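Local coordinates for multidrug resistance protein (Vibrio cholerae, PDB 1YC9) that forms the outer membrane channel of a drug efflux system and probably lets toxic compounds leave the cell, at residues Asn149-Leu154 against Pro237-Thr242; Arg156-Gln161 against Glu211-Gln216; Thr163-Leu168 against Ala204-Ile209; Gln367-Lys372 against Val416-Arg421. The protein carries 1 engineered substitution. All coordinates share one frame; numbering follows the deposited sequence.

Overall arrangement
Three of the four contacts share helix 117-183. Interactions 2 and 3 pair it with helix 189-223, and their centres lie about 10 Å apart along the same helices. Interaction 1 sets the same helix against the loop 237-242, its centre about 12 Å from that of interaction 2. Along the chain interaction 3 is nested within interaction 2, and interaction 2 within interaction 1. Interaction 4 follows and joins helices 326-391 and 398-433, its centre about 19 Å from that of interaction 2. Glu211 of interaction 2 reaches the arginines of interaction 4 in another subunit. Interactions 2 to 4 join two helix pairs of the periplasmic barrel, and the Glu211 bridges link such pairs across the trimer.

Interaction 1. Residues Asn149-Leu154 against Pro237-Thr242; sequences NAYAEL and PHITLT
The phenol ring of Tyr151 has Pro237 over one face and Ile239 at its edge. Pro237 CG sits 4.1 Å from the centroid of the Tyr151 ring, 23° off the normal, which makes a CH-pi contact. It is shifted from the centre toward the hydroxyl end. Tyr151 CE2 also meets Pro237 CB at 3.5 Å. In the ring plane, Ile239 CD1 approaches Tyr151 CE2 at 3.8 Å. The fold is that of an outer membrane factor. Here a loop crosses the outside of the long helix 117-183, consistent with the equatorial belt known from TolC.

The ring reaches the loop because CG of Tyr151 is trans to the backbone N (chi1 -157°). Its hydroxyl then passes Pro237 and finds polar partners beyond it: Tyr151 OH is hydrogen-bonded to Asp32 and to Gln34. Asp32 also takes the backbone N-H of His238. One carboxylate therefore ties together the tyrosine and the loop that covers it. Leu35 and Leu38 of helix 33-44 pack on the same tyrosine, and Phe423 of helix 398-433 touches Ile239. The loop so joins three helical parts of the subunit.

One turn on, Leu154 supports the proline ring from another direction, roughly square to it. Its CD2 methyl lies 4.0 Å from Pro237 CG, the same carbon that rests over the tyrosine ring.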
loop_
_atom_site.group_PDB
_atom_site.type_symbol
_atom_site.label_atom_id
_atom_site.label_comp_id
_atom_site.label_asym_id
_atom_site.label_seq_id
_atom_site.Cartn_x
_atom_site.Cartn_y
_atom_site.Cartn_z
ATOM N N ASN A 149 -0.886 5.266 -20.802
ATOM C CA ASN A 149 -2.235 5.380 -20.246
ATOM C C ASN A 149 -2.614 6.825 -19.895
ATOM O O ASN A 149 -3.734 7.236 -20.212
ATOM C CB ASN A 149 -2.476 4.437 -19.079
ATOM C CG ASN A 149 -2.694 2.995 -19.543
ATOM O OD1 ASN A 149 -3.582 2.703 -20.310
ATOM N ND2 ASN A 149 -1.860 2.119 -19.077
ATOM N N ALA A 150 -1.645 7.591 -19.399
ATOM C CA ALA A 150 -1.861 9.004 -19.126
ATOM C C ALA A 150 -2.071 9.765 -20.454
ATOM O O ALA A 150 -2.950 10.622 -20.555
ATOM C CB ALA A 150 -0.758 9.567 -18.287
ATOM N N TYR A 151 -1.364 9.316 -21.494
ATOM C CA TYR A 151 -1.474 9.855 -22.827
ATOM C C TYR A 151 -2.812 9.542 -23.476
ATOM O O TYR A 151 -3.414 10.409 -24.115
ATOM C CB TYR A 151 -0.298 9.364 -23.675
ATOM C CG TYR A 151 0.035 10.230 -24.870
ATOM C CD1 TYR A 151 0.694 11.438 -24.717
ATOM C CD2 TYR A 151 -0.282 9.803 -26.160
ATOM C CE1 TYR A 151 1.014 12.231 -25.809
ATOM C CE2 TYR A 151 0.047 10.564 -27.247
ATOM C CZ TYR A 151 0.687 11.772 -27.072
ATOM O OH TYR A 151 0.993 12.515 -28.155
ATOM N N ALA A 152 -3.302 8.321 -23.270
ATOM C CA ALA A 152 -4.599 7.915 -23.696
ATOM C C ALA A 152 -5.669 8.834 -23.142
ATOM O O ALA A 152 -6.594 9.215 -23.851
ATOM C CB ALA A 152 -4.900 6.486 -23.296
ATOM N N GLU A 153 -5.514 9.184 -21.869
ATOM C CA GLU A 153 -6.451 10.054 -21.232
ATOM C C GLU A 153 -6.340 11.459 -21.809
ATOM O O GLU A 153 -7.365 12.108 -22.034
ATOM C CB GLU A 153 -6.201 10.061 -19.731
ATOM C CG GLU A 153 -7.109 11.002 -18.944
ATOM C CD GLU A 153 -8.593 10.727 -19.050
ATOM O OE1 GLU A 153 -9.325 11.577 -18.504
ATOM O OE2 GLU A 153 -9.109 9.759 -19.683
ATOM N N LEU A 154 -5.115 11.924 -22.032
ATOM C CA LEU A 154 -4.900 13.237 -22.659
ATOM C C LEU A 154 -5.653 13.279 -24.000
ATOM O O LEU A 154 -6.351 14.235 -24.297
ATOM C CB LEU A 154 -3.420 13.524 -22.853
ATOM C CG LEU A 154 -3.106 14.906 -23.396
ATOM C CD1 LEU A 154 -3.529 15.979 -22.376
ATOM C CD2 LEU A 154 -1.652 15.067 -23.699
ATOM N N PRO A 237 -2.374 14.925 -28.863
ATOM C CA PRO A 237 -1.934 13.634 -29.410
ATOM C C PRO A 237 -2.448 13.368 -30.813
ATOM O O PRO A 237 -3.511 13.874 -31.197
ATOM C CB PRO A 237 -2.558 12.612 -28.458
ATOM C CG PRO A 237 -2.747 13.380 -27.167
ATOM C CD PRO A 237 -3.187 14.732 -27.638
ATOM N N HIS A 238 -1.721 12.535 -31.535
ATOM C CA HIS A 238 -2.127 12.097 -32.872
ATOM C C HIS A 238 -1.758 10.636 -32.930
ATOM O O HIS A 238 -0.712 10.277 -33.437
ATOM C CB HIS A 238 -1.403 12.927 -33.963
ATOM C CG HIS A 238 -1.639 14.404 -33.837
ATOM N ND1 HIS A 238 -2.850 14.998 -34.143
ATOM C CD2 HIS A 238 -0.831 15.403 -33.403
ATOM C CE1 HIS A 238 -2.764 16.303 -33.936
ATOM N NE2 HIS A 238 -1.557 16.571 -33.470
ATOM N N ILE A 239 -2.621 9.809 -32.353
ATOM C CA ILE A 239 -2.427 8.380 -32.233
ATOM C C ILE A 239 -3.015 7.662 -33.445
ATOM O O ILE A 239 -4.159 7.908 -33.823
ATOM C CB ILE A 239 -3.141 7.885 -30.913
ATOM C CG1 ILE A 239 -2.386 8.385 -29.679
ATOM C CG2 ILE A 239 -3.370 6.346 -30.883
ATOM C CD1 ILE A 239 -1.086 7.708 -29.437
ATOM N N THR A 240 -2.242 6.748 -34.020
ATOM C CA THR A 240 -2.731 5.860 -35.060
ATOM C C THR A 240 -2.925 4.495 -34.458
ATOM O O THR A 240 -1.992 3.890 -33.968
ATOM C CB THR A 240 -1.740 5.801 -36.261
ATOM O OG1 THR A 240 -1.692 7.085 -36.885
ATOM C CG2 THR A 240 -2.231 4.859 -37.330
ATOM N N LEU A 241 -4.160 4.038 -34.483
ATOM C CA LEU A 241 -4.531 2.744 -33.967
ATOM C C LEU A 241 -4.708 1.792 -35.120
ATOM O O LEU A 241 -5.542 2.034 -35.982
ATOM C CB LEU A 241 -5.852 2.886 -33.216
ATOM C CG LEU A 241 -6.053 2.203 -31.877
ATOM C CD1 LEU A 241 -4.824 2.424 -30.993
ATOM C CD2 LEU A 241 -7.302 2.751 -31.242
ATOM N N THR A 242 -3.940 0.709 -35.120
ATOM C CA THR A 242 -4.045 -0.389 -36.083
ATOM C C THR A 242 -4.527 -1.641 -35.350
ATOM O O THR A 242 -3.995 -1.950 -34.288
ATOM C CB THR A 242 -2.643 -0.700 -36.649
ATOM O OG1 THR A 242 -2.135 0.435 -37.353
ATOM C CG2 THR A 242 -2.690 -1.806 -37.695
#

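Interaction 2. Residues Arg156-Gln161 against Glu211-Gln216; sequences RLYANQ and ESIQLQ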
loop_
_atom_site.group_PDB
_atom_site.type_symbol
_atom_site.label_atom_id
_atom_site.label_comp_id
_atom_site.label_asym_id
_atom_site.label_seq_id
_atom_site.Cartn_x
_atom_site.Cartn_y
_atom_site.Cartn_z
ATOM N N ARG A 156 -8.218 11.463 -25.011
ATOM C CA ARG A 156 -9.626 11.395 -24.727
ATOM C C ARG A 156 -10.127 12.783 -24.353
ATOM O O ARG A 156 -11.220 13.182 -24.782
ATOM C CB ARG A 156 -9.933 10.441 -23.600
ATOM C CG ARG A 156 -11.394 10.087 -23.440
ATOM C CD ARG A 156 -11.759 9.331 -22.168
ATOM N NE ARG A 156 -11.538 10.168 -21.006
ATOM C CZ ARG A 156 -12.373 11.095 -20.558
ATOM N NH1 ARG A 156 -12.035 11.819 -19.510
ATOM N NH2 ARG A 156 -13.527 11.325 -21.146
ATOM N N LEU A 157 -9.347 13.476 -23.538
ATOM C CA LEU A 157 -9.712 14.822 -23.098
ATOM C C LEU A 157 -9.765 15.798 -24.279
ATOM O O LEU A 157 -10.718 16.612 -24.393
ATOM C CB LEU A 157 -8.775 15.305 -22.006
ATOM C CG LEU A 157 -9.036 14.603 -20.687
ATOM C CD1 LEU A 157 -7.846 14.875 -19.744
ATOM C CD2 LEU A 157 -10.374 15.003 -20.071
ATOM N N TYR A 158 -8.770 15.736 -25.148
ATOM C CA TYR A 158 -8.725 16.606 -26.335
ATOM C C TYR A 158 -9.899 16.297 -27.257
ATOM O O TYR A 158 -10.498 17.217 -27.794
ATOM C CB TYR A 158 -7.411 16.476 -27.115
ATOM C CG TYR A 158 -6.361 17.467 -26.769
ATOM C CD1 TYR A 158 -5.336 17.136 -25.871
ATOM C CD2 TYR A 158 -6.356 18.732 -27.322
ATOM C CE1 TYR A 158 -4.339 18.026 -25.557
ATOM C CE2 TYR A 158 -5.331 19.671 -26.992
ATOM C CZ TYR A 158 -4.326 19.291 -26.110
ATOM O OH TYR A 158 -3.317 20.121 -25.756
ATOM N N ALA A 159 -10.284 15.022 -27.386
ATOM C CA ALA A 159 -11.465 14.670 -28.171
ATOM C C ALA A 159 -12.751 15.251 -27.580
ATOM O O ALA A 159 -13.597 15.765 -28.317
ATOM C CB ALA A 159 -11.600 13.108 -28.325
ATOM N N ASN A 160 -12.904 15.143 -26.251
ATOM C CA ASN A 160 -14.043 15.733 -25.583
ATOM C C ASN A 160 -14.014 17.268 -25.718
ATOM O O ASN A 160 -15.058 17.866 -25.922
ATOM C CB ASN A 160 -14.102 15.294 -24.123
ATOM C CG ASN A 160 -14.783 13.961 -23.955
ATOM O OD1 ASN A 160 -15.952 13.892 -23.706
ATOM N ND2 ASN A 160 -14.028 12.875 -24.113
ATOM N N GLN A 161 -12.821 17.870 -25.700
ATOM C CA GLN A 161 -12.703 19.282 -25.944
ATOM C C GLN A 161 -13.238 19.642 -27.342
ATOM O O GLN A 161 -14.029 20.563 -27.469
ATOM C CB GLN A 161 -11.290 19.755 -25.774
ATOM C CG GLN A 161 -11.101 21.262 -26.137
ATOM C CD GLN A 161 -9.669 21.710 -26.075
ATOM O OE1 GLN A 161 -8.840 21.282 -26.873
ATOM N NE2 GLN A 161 -9.379 22.583 -25.161
ATOM N N GLU A 211 -9.284 22.531 -18.062
ATOM C CA GLU A 211 -8.570 22.327 -16.822
ATOM C C GLU A 211 -8.000 20.914 -16.765
ATOM O O GLU A 211 -6.812 20.775 -16.514
ATOM C CB GLU A 211 -9.448 22.582 -15.619
ATOM C CG GLU A 211 -8.718 22.462 -14.294
ATOM C CD GLU A 211 -9.603 22.725 -13.065
ATOM O OE1 GLU A 211 -10.706 23.356 -13.164
ATOM O OE2 GLU A 211 -9.191 22.298 -11.974
ATOM N N SER A 212 -8.842 19.906 -16.960
ATOM C CA SER A 212 -8.394 18.502 -16.987
ATOM C C SER A 212 -7.245 18.267 -17.957
ATOM O O SER A 212 -6.291 17.541 -17.646
ATOM C CB SER A 212 -9.547 17.573 -17.323
ATOM O OG SER A 212 -10.588 17.685 -16.383
ATOM N N ILE A 213 -7.311 18.874 -19.129
ATOM C CA ILE A 213 -6.225 18.748 -20.109
ATOM C C ILE A 213 -4.931 19.238 -19.504
ATOM O O ILE A 213 -3.883 18.570 -19.614
ATOM C CB ILE A 213 -6.555 19.481 -21.438
ATOM C CG1 ILE A 213 -7.581 18.692 -22.226
ATOM C CG2 ILE A 213 -5.269 19.728 -22.270
ATOM C CD1 ILE A 213 -8.193 19.376 -23.492
ATOM N N GLN A 214 -4.973 20.409 -18.872
ATOM C CA GLN A 214 -3.769 20.949 -18.289
ATOM C C GLN A 214 -3.264 20.115 -17.110
ATOM O O GLN A 214 -2.067 19.895 -17.003
ATOM C CB GLN A 214 -3.920 22.409 -17.872
ATOM C CG GLN A 214 -2.652 22.998 -17.275
ATOM C CD GLN A 214 -1.480 23.082 -18.266
ATOM O OE1 GLN A 214 -0.361 22.600 -17.967
ATOM N NE2 GLN A 214 -1.741 23.632 -19.459
ATOM N N LEU A 215 -4.177 19.630 -16.267
ATOM C CA LEU A 215 -3.819 18.719 -15.214
ATOM C C LEU A 215 -3.186 17.450 -15.750
ATOM O O LEU A 215 -2.220 16.949 -15.185
ATOM C CB LEU A 215 -5.052 18.333 -14.387
ATOM C CG LEU A 215 -5.662 19.470 -13.569
ATOM C CD1 LEU A 215 -6.913 18.979 -12.890
ATOM C CD2 LEU A 215 -4.643 20.085 -12.549
ATOM N N GLN A 216 -3.713 16.953 -16.842
ATOM C CA GLN A 216 -3.167 15.751 -17.444
ATOM C C GLN A 216 -1.769 15.984 -18.039
ATOM O O GLN A 216 -0.885 15.140 -17.932
ATOM C CB GLN A 216 -4.086 15.231 -18.504
ATOM C CG GLN A 216 -3.744 13.786 -18.863
ATOM C CD GLN A 216 -4.089 12.772 -17.751
ATOM O OE1 GLN A 216 -3.677 11.658 -17.848
ATOM N NE2 GLN A 216 -4.829 13.175 -16.717
#
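Ile213 lays its CD1 methyl over the middle of the Tyr158 ring. The methyl is 4.2 Å from the ring centroid and 10° off the normal, a well-centred CH-pi contact. The other branch of Ile213 touches the ring too: CG2 is 3.8 Å from Tyr158 CE1. With CG1 placed opposite the carbonyl carbon (chi1 -74°), the isoleucine extends across to helix 117-183. There CG1 meets Leu157 CB at 3.6 Å, and CD1 reaches on to Gln161 CB at 3.9 Å.

Leu157 answers from the other helix. Its CD1 rests 3.7 Å from the carbonyl oxygen of Ser212 and 4.0 Å from Gln216 CB. Its CD2 lies beside Ser212 CB. The leucine is thus wedged against a full turn of helix 189-223. The two short axes come within 9.5 Å and run at 160°, a close antiparallel pair. This is one of the periplasmic helix hairpins of an outer membrane factor, probably the outer one as in TolC.

The polar ends point elsewhere. Tyr158 OH is hydrogen-bonded to Lys217, and Ser212 OG to the carbonyl of Gly208 one turn back. Pro237 and Glu236 pack against Tyr158 from the loop. Behind Leu157, Arg156 O accepts both the backbone N and ND2 of Asn160, which come from opposite faces of its carbonyl plane. The junction between the segments is therefore largely apolar, and shape carries it: branched carbon packs on ring and backbone, while the hydroxyls of Tyr158 and Ser212 find their partners outside it.

Interaction 3. Residues Thr163-Leu168 against Ala204-Ile209; sequences TVHAAL and AELLGI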
loop_
_atom_site.group_PDB
_atom_site.type_symbol
_atom_site.label_atom_id
_atom_site.label_comp_id
_atom_site.label_asym_id
_atom_site.label_seq_id
_atom_site.Cartn_x
_atom_site.Cartn_y
_atom_site.Cartn_z
ATOM N N THR A 163 -15.352 18.047 -29.290
ATOM C CA THR A 163 -16.791 17.774 -29.290
ATOM C C THR A 163 -17.628 18.828 -28.549
ATOM O O THR A 163 -18.677 19.328 -29.063
ATOM C CB THR A 163 -17.014 16.420 -28.649
ATOM O OG1 THR A 163 -16.361 15.419 -29.446
ATOM C CG2 THR A 163 -18.486 16.017 -28.621
ATOM N N VAL A 164 -17.138 19.209 -27.385
ATOM C CA VAL A 164 -17.867 20.164 -26.547
ATOM C C VAL A 164 -17.719 21.602 -27.119
ATOM O O VAL A 164 -18.683 22.375 -27.121
ATOM C CB VAL A 164 -17.469 20.020 -25.052
ATOM C CG1 VAL A 164 -18.053 21.153 -24.188
ATOM C CG2 VAL A 164 -17.925 18.681 -24.493
ATOM N N HIS A 165 -16.546 21.947 -27.609
ATOM C CA HIS A 165 -16.321 23.248 -28.236
ATOM C C HIS A 165 -17.233 23.405 -29.470
ATOM O O HIS A 165 -17.871 24.456 -29.638
ATOM C CB HIS A 165 -14.849 23.422 -28.593
ATOM C CG HIS A 165 -14.547 24.682 -29.327
ATOM N ND1 HIS A 165 -14.818 24.836 -30.667
ATOM C CD2 HIS A 165 -13.946 25.828 -28.928
ATOM C CE1 HIS A 165 -14.451 26.048 -31.052
ATOM N NE2 HIS A 165 -13.900 26.661 -30.021
ATOM N N ALA A 166 -17.321 22.365 -30.303
ATOM C CA ALA A 166 -18.190 22.394 -31.491
ATOM C C ALA A 166 -19.646 22.520 -31.087
ATOM O O ALA A 166 -20.398 23.319 -31.708
ATOM C CB ALA A 166 -18.008 21.168 -32.353
ATOM N N ALA A 167 -20.065 21.779 -30.058
ATOM C CA ALA A 167 -21.400 21.939 -29.546
ATOM C C ALA A 167 -21.627 23.376 -29.033
ATOM O O ALA A 167 -22.707 23.938 -29.271
ATOM C CB ALA A 167 -21.743 20.931 -28.461
ATOM N N LEU A 168 -20.629 23.951 -28.352
ATOM C CA LEU A 168 -20.750 25.325 -27.836
ATOM C C LEU A 168 -21.026 26.301 -28.967
ATOM O O LEU A 168 -21.805 27.242 -28.769
ATOM C CB LEU A 168 -19.509 25.765 -27.062
ATOM C CG LEU A 168 -19.506 27.163 -26.455
ATOM C CD1 LEU A 168 -20.694 27.385 -25.554
ATOM C CD2 LEU A 168 -18.166 27.421 -25.774
ATOM N N ALA A 204 -19.212 25.989 -19.430
ATOM C CA ALA A 204 -18.674 25.562 -18.149
ATOM C C ALA A 204 -18.053 24.165 -18.239
ATOM O O ALA A 204 -16.960 23.945 -17.722
ATOM C CB ALA A 204 -19.722 25.581 -17.105
ATOM N N GLU A 205 -18.723 23.268 -18.947
ATOM C CA GLU A 205 -18.174 21.931 -19.231
ATOM C C GLU A 205 -16.864 21.989 -19.998
ATOM O O GLU A 205 -15.891 21.320 -19.634
ATOM C CB GLU A 205 -19.221 21.090 -19.947
ATOM C CG GLU A 205 -18.861 19.608 -20.067
ATOM C CD GLU A 205 -19.425 18.735 -18.946
ATOM O OE1 GLU A 205 -20.126 19.247 -18.035
ATOM O OE2 GLU A 205 -19.146 17.517 -18.962
ATOM N N LEU A 206 -16.791 22.819 -21.029
ATOM C CA LEU A 206 -15.582 23.050 -21.761
ATOM C C LEU A 206 -14.411 23.557 -20.905
ATOM O O LEU A 206 -13.242 23.105 -21.081
ATOM C CB LEU A 206 -15.841 24.011 -22.915
ATOM C CG LEU A 206 -14.672 24.322 -23.839
ATOM C CD1 LEU A 206 -14.126 23.081 -24.498
ATOM C CD2 LEU A 206 -15.040 25.398 -24.905
ATOM N N LEU A 207 -14.716 24.448 -19.953
ATOM C CA LEU A 207 -13.682 24.994 -19.128
ATOM C C LEU A 207 -13.128 23.911 -18.194
ATOM O O LEU A 207 -11.916 23.840 -17.988
ATOM C CB LEU A 207 -14.204 26.174 -18.327
ATOM C CG LEU A 207 -14.451 27.447 -19.147
ATOM C CD1 LEU A 207 -15.033 28.476 -18.213
ATOM C CD2 LEU A 207 -13.181 28.010 -19.811
ATOM N N GLY A 208 -14.011 23.053 -17.728
ATOM C CA GLY A 208 -13.639 21.920 -16.896
ATOM C C GLY A 208 -12.753 20.958 -17.682
ATOM O O GLY A 208 -11.756 20.503 -17.152
ATOM N N ILE A 209 -13.116 20.655 -18.927
ATOM C CA ILE A 209 -12.295 19.826 -19.774
ATOM C C ILE A 209 -10.911 20.417 -20.005
ATOM O O ILE A 209 -9.877 19.704 -19.976
ATOM C CB ILE A 209 -12.969 19.547 -21.089
ATOM C CG1 ILE A 209 -14.210 18.688 -20.894
ATOM C CG2 ILE A 209 -12.031 18.826 -22.002
ATOM C CD1 ILE A 209 -15.134 18.802 -22.063
#
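The backbone bond from Leu168 N to Val164 O, 2.8 Å long, links two residues that both pack against helix 189-223. They stand one turn apart on helix 117-183 and face the same way. Val164 spreads its two methyls over two partners. CG1 lies 3.8 Å from Leu206 CB and sits as close to the Leu206 backbone N. CG2 touches Ile209 CD1 at 3.7 Å. This division follows from the first torsion, with CG1 trans to the backbone N (chi1 171°) and CG2 beside it.

Leu206 reaches back between the turns of helix 117-183. Its CD2 meets Leu168 CD2 at 3.8 Å, the two side chains running nearly square to each other. Its CD1 lies 4.2 Å from His165 CB. His165 and Leu206 run side by side and point the same way, so the aliphatic base of the histidine borders the leucine at the exposed margin.

The segment axes approach to 9.4 Å at 155°. The two long helices of the hairpin are therefore still a close antiparallel pair here, as is usual in the periplasmic barrel of this family. Gln161 packs on both Leu206 and Ile209. On the flank facing helix 398-433, Arg413 touches Val164 and Ile209 and makes a salt bridge with Glu205. Leu207 and Ala204 face a second subunit. The core of the contact is purely aliphatic, so it should owe its hold to close packing and the exclusion of water. Charge is kept to the margin, where Glu205 and Arg413 would offset each other.

Interaction 4. Residues Gln367-Lys372 against Val416-Arg421; sequences QARINK and VNLQSR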
loop_
_atom_site.group_PDB
_atom_site.type_symbol
_atom_site.label_atom_id
_atom_site.label_comp_id
_atom_site.label_asym_id
_atom_site.label_seq_id
_atom_site.Cartn_x
_atom_site.Cartn_y
_atom_site.Cartn_z
ATOM N N GLN A 367 -16.592 -3.441 -30.297
ATOM C CA GLN A 367 -17.096 -3.009 -31.619
ATOM C C GLN A 367 -18.598 -2.783 -31.622
ATOM O O GLN A 367 -19.054 -1.794 -32.145
ATOM C CB GLN A 367 -16.685 -3.947 -32.778
ATOM C CG GLN A 367 -17.027 -3.315 -34.167
ATOM C CD GLN A 367 -16.376 -1.942 -34.373
ATOM O OE1 GLN A 367 -15.137 -1.788 -34.321
ATOM N NE2 GLN A 367 -17.215 -0.928 -34.549
ATOM N N ALA A 368 -19.355 -3.666 -31.019
ATOM C CA ALA A 368 -20.800 -3.542 -30.952
ATOM C C ALA A 368 -21.230 -2.334 -30.140
ATOM O O ALA A 368 -22.228 -1.680 -30.495
ATOM C CB ALA A 368 -21.388 -4.737 -30.412
ATOM N N ARG A 369 -20.524 -2.082 -29.018
ATOM C CA ARG A 369 -20.744 -0.841 -28.248
ATOM C C ARG A 369 -20.582 0.415 -29.107
ATOM O O ARG A 369 -21.460 1.293 -29.128
ATOM C CB ARG A 369 -19.804 -0.800 -27.027
ATOM C CG ARG A 369 -20.164 -1.848 -26.003
ATOM C CD ARG A 369 -19.356 -1.782 -24.732
ATOM N NE ARG A 369 -19.656 -0.517 -24.043
ATOM C CZ ARG A 369 -19.035 -0.133 -22.934
ATOM N NH1 ARG A 369 -18.124 -0.918 -22.402
ATOM N NH2 ARG A 369 -19.337 1.036 -22.370
ATOM N N ILE A 370 -19.471 0.487 -29.834
ATOM C CA ILE A 370 -19.180 1.587 -30.706
ATOM C C ILE A 370 -20.277 1.702 -31.785
ATOM O O ILE A 370 -20.773 2.785 -32.036
ATOM C CB ILE A 370 -17.792 1.415 -31.321
ATOM C CG1 ILE A 370 -16.718 1.717 -30.251
ATOM C CG2 ILE A 370 -17.578 2.296 -32.611
ATOM C CD1 ILE A 370 -15.257 1.693 -30.783
ATOM N N ASN A 371 -20.643 0.581 -32.366
ATOM C CA ASN A 371 -21.648 0.517 -33.431
ATOM C C ASN A 371 -22.983 1.092 -32.988
ATOM O O ASN A 371 -23.520 1.987 -33.643
ATOM C CB ASN A 371 -21.838 -0.937 -33.844
ATOM C CG ASN A 371 -20.738 -1.415 -34.799
ATOM O OD1 ASN A 371 -19.913 -0.624 -35.227
ATOM N ND2 ASN A 371 -20.731 -2.726 -35.138
ATOM N N LYS A 372 -23.497 0.597 -31.866
ATOM C CA LYS A 372 -24.758 1.102 -31.350
ATOM C C LYS A 372 -24.633 2.567 -30.954
ATOM O O LYS A 372 -25.568 3.360 -31.137
ATOM C CB LYS A 372 -25.274 0.262 -30.191
ATOM C CG LYS A 372 -25.577 -1.204 -30.488
ATOM C CD LYS A 372 -26.502 -1.500 -31.701
ATOM C CE LYS A 372 -27.779 -0.717 -31.773
ATOM N NZ LYS A 372 -28.671 -1.048 -33.037
ATOM N N VAL A 416 -16.884 9.261 -28.391
ATOM C CA VAL A 416 -15.483 9.654 -28.289
ATOM C C VAL A 416 -14.850 8.834 -27.150
ATOM O O VAL A 416 -13.722 8.399 -27.250
ATOM C CB VAL A 416 -15.390 11.176 -27.988
ATOM C CG1 VAL A 416 -14.241 11.526 -27.093
ATOM C CG2 VAL A 416 -15.383 11.990 -29.286
ATOM N N ASN A 417 -15.570 8.636 -26.047
ATOM C CA ASN A 417 -14.984 7.872 -24.963
ATOM C C ASN A 417 -14.747 6.385 -25.336
ATOM O O ASN A 417 -13.777 5.766 -24.853
ATOM C CB ASN A 417 -15.825 7.970 -23.713
ATOM C CG ASN A 417 -15.817 9.357 -23.117
ATOM O OD1 ASN A 417 -16.744 9.754 -22.367
ATOM N ND2 ASN A 417 -14.811 10.096 -23.427
ATOM N N LEU A 418 -15.638 5.830 -26.140
ATOM C CA LEU A 418 -15.503 4.426 -26.644
ATOM C C LEU A 418 -14.401 4.256 -27.671
ATOM O O LEU A 418 -13.703 3.221 -27.709
ATOM C CB LEU A 418 -16.828 3.874 -27.188
ATOM C CG LEU A 418 -17.897 3.501 -26.165
ATOM C CD1 LEU A 418 -19.209 3.224 -26.880
ATOM C CD2 LEU A 418 -17.521 2.249 -25.348
ATOM N N GLN A 419 -14.232 5.263 -28.519
ATOM C CA GLN A 419 -13.096 5.329 -29.450
ATOM C C GLN A 419 -11.776 5.396 -28.714
ATOM O O GLN A 419 -10.834 4.665 -29.033
ATOM C CB GLN A 419 -13.243 6.519 -30.394
ATOM C CG GLN A 419 -14.416 6.339 -31.335
ATOM C CD GLN A 419 -14.768 7.577 -32.126
ATOM O OE1 GLN A 419 -14.500 8.709 -31.707
ATOM N NE2 GLN A 419 -15.382 7.358 -33.285
ATOM N N SER A 420 -11.710 6.218 -27.670
ATOM C CA SER A 420 -10.548 6.242 -26.792
ATOM C C SER A 420 -10.306 4.919 -26.086
ATOM O O SER A 420 -9.150 4.511 -25.881
ATOM C CB SER A 420 -10.682 7.348 -25.721
ATOM O OG SER A 420 -9.588 7.254 -24.811
ATOM N N ARG A 421 -11.382 4.232 -25.742
ATOM C CA ARG A 421 -11.300 2.949 -25.120
ATOM C C ARG A 421 -10.557 1.932 -25.978
ATOM O O ARG A 421 -9.928 1.028 -25.429
ATOM C CB ARG A 421 -12.681 2.443 -24.737
ATOM C CG ARG A 421 -12.728 1.147 -23.980
ATOM C CD ARG A 421 -14.091 0.882 -23.439
ATOM N NE ARG A 421 -14.225 -0.405 -22.789
ATOM C CZ ARG A 421 -13.813 -0.625 -21.535
ATOM N NH1 ARG A 421 -13.226 0.330 -20.827
ATOM N NH2 ARG A 421 -13.991 -1.808 -20.987
#
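Leu418 lies in the middle of the contact, and Arg369 and Ile370 close round it. Its CD2 methyl sits under one face of the Arg369 guanidinium, 3.5 Å from that plane and shifted toward the rim. Its CD1 methyl turns to the backbone and rests 3.7 Å from Arg369 O. Ile370 comes from the other flank: its CG1 is 3.7 Å from Leu418 CB, and its CD1 is 3.8 Å from Leu418 O. The two side chains run past one another in opposing senses.

The arginine reaches over the leucine because its chain bends before NE (chi3 65°). This brings Arg369 NH1 to 4.0 Å from Arg421 NE, with the two guanidinium planes 47° apart. Arg421 arrives from one turn further on, its chain extended from CG to NE.

The short axes of the two helices are 9.8 Å apart and run at 158°, so this is again an antiparallel helix pair of the periplasmic barrel. Residues 367-372 fall in a predicted coiled coil.

The two arginines share an anion: Glu211 of a neighbouring subunit makes salt bridges with Arg369 NH1 through OE1 and with Arg421 NH2 through OE2, and Arg369 also packs on Gly208 of the same neighbour. That carboxylate would offset the two nearby positive charges, and its two bridges tie this helix pair to the next subunit. Within the chain, Leu366 and Thr373, on the turns before and after Arg369, also pack on Leu418, and the hydroxyl of Thr373 is hydrogen-bonded to Arg369 O.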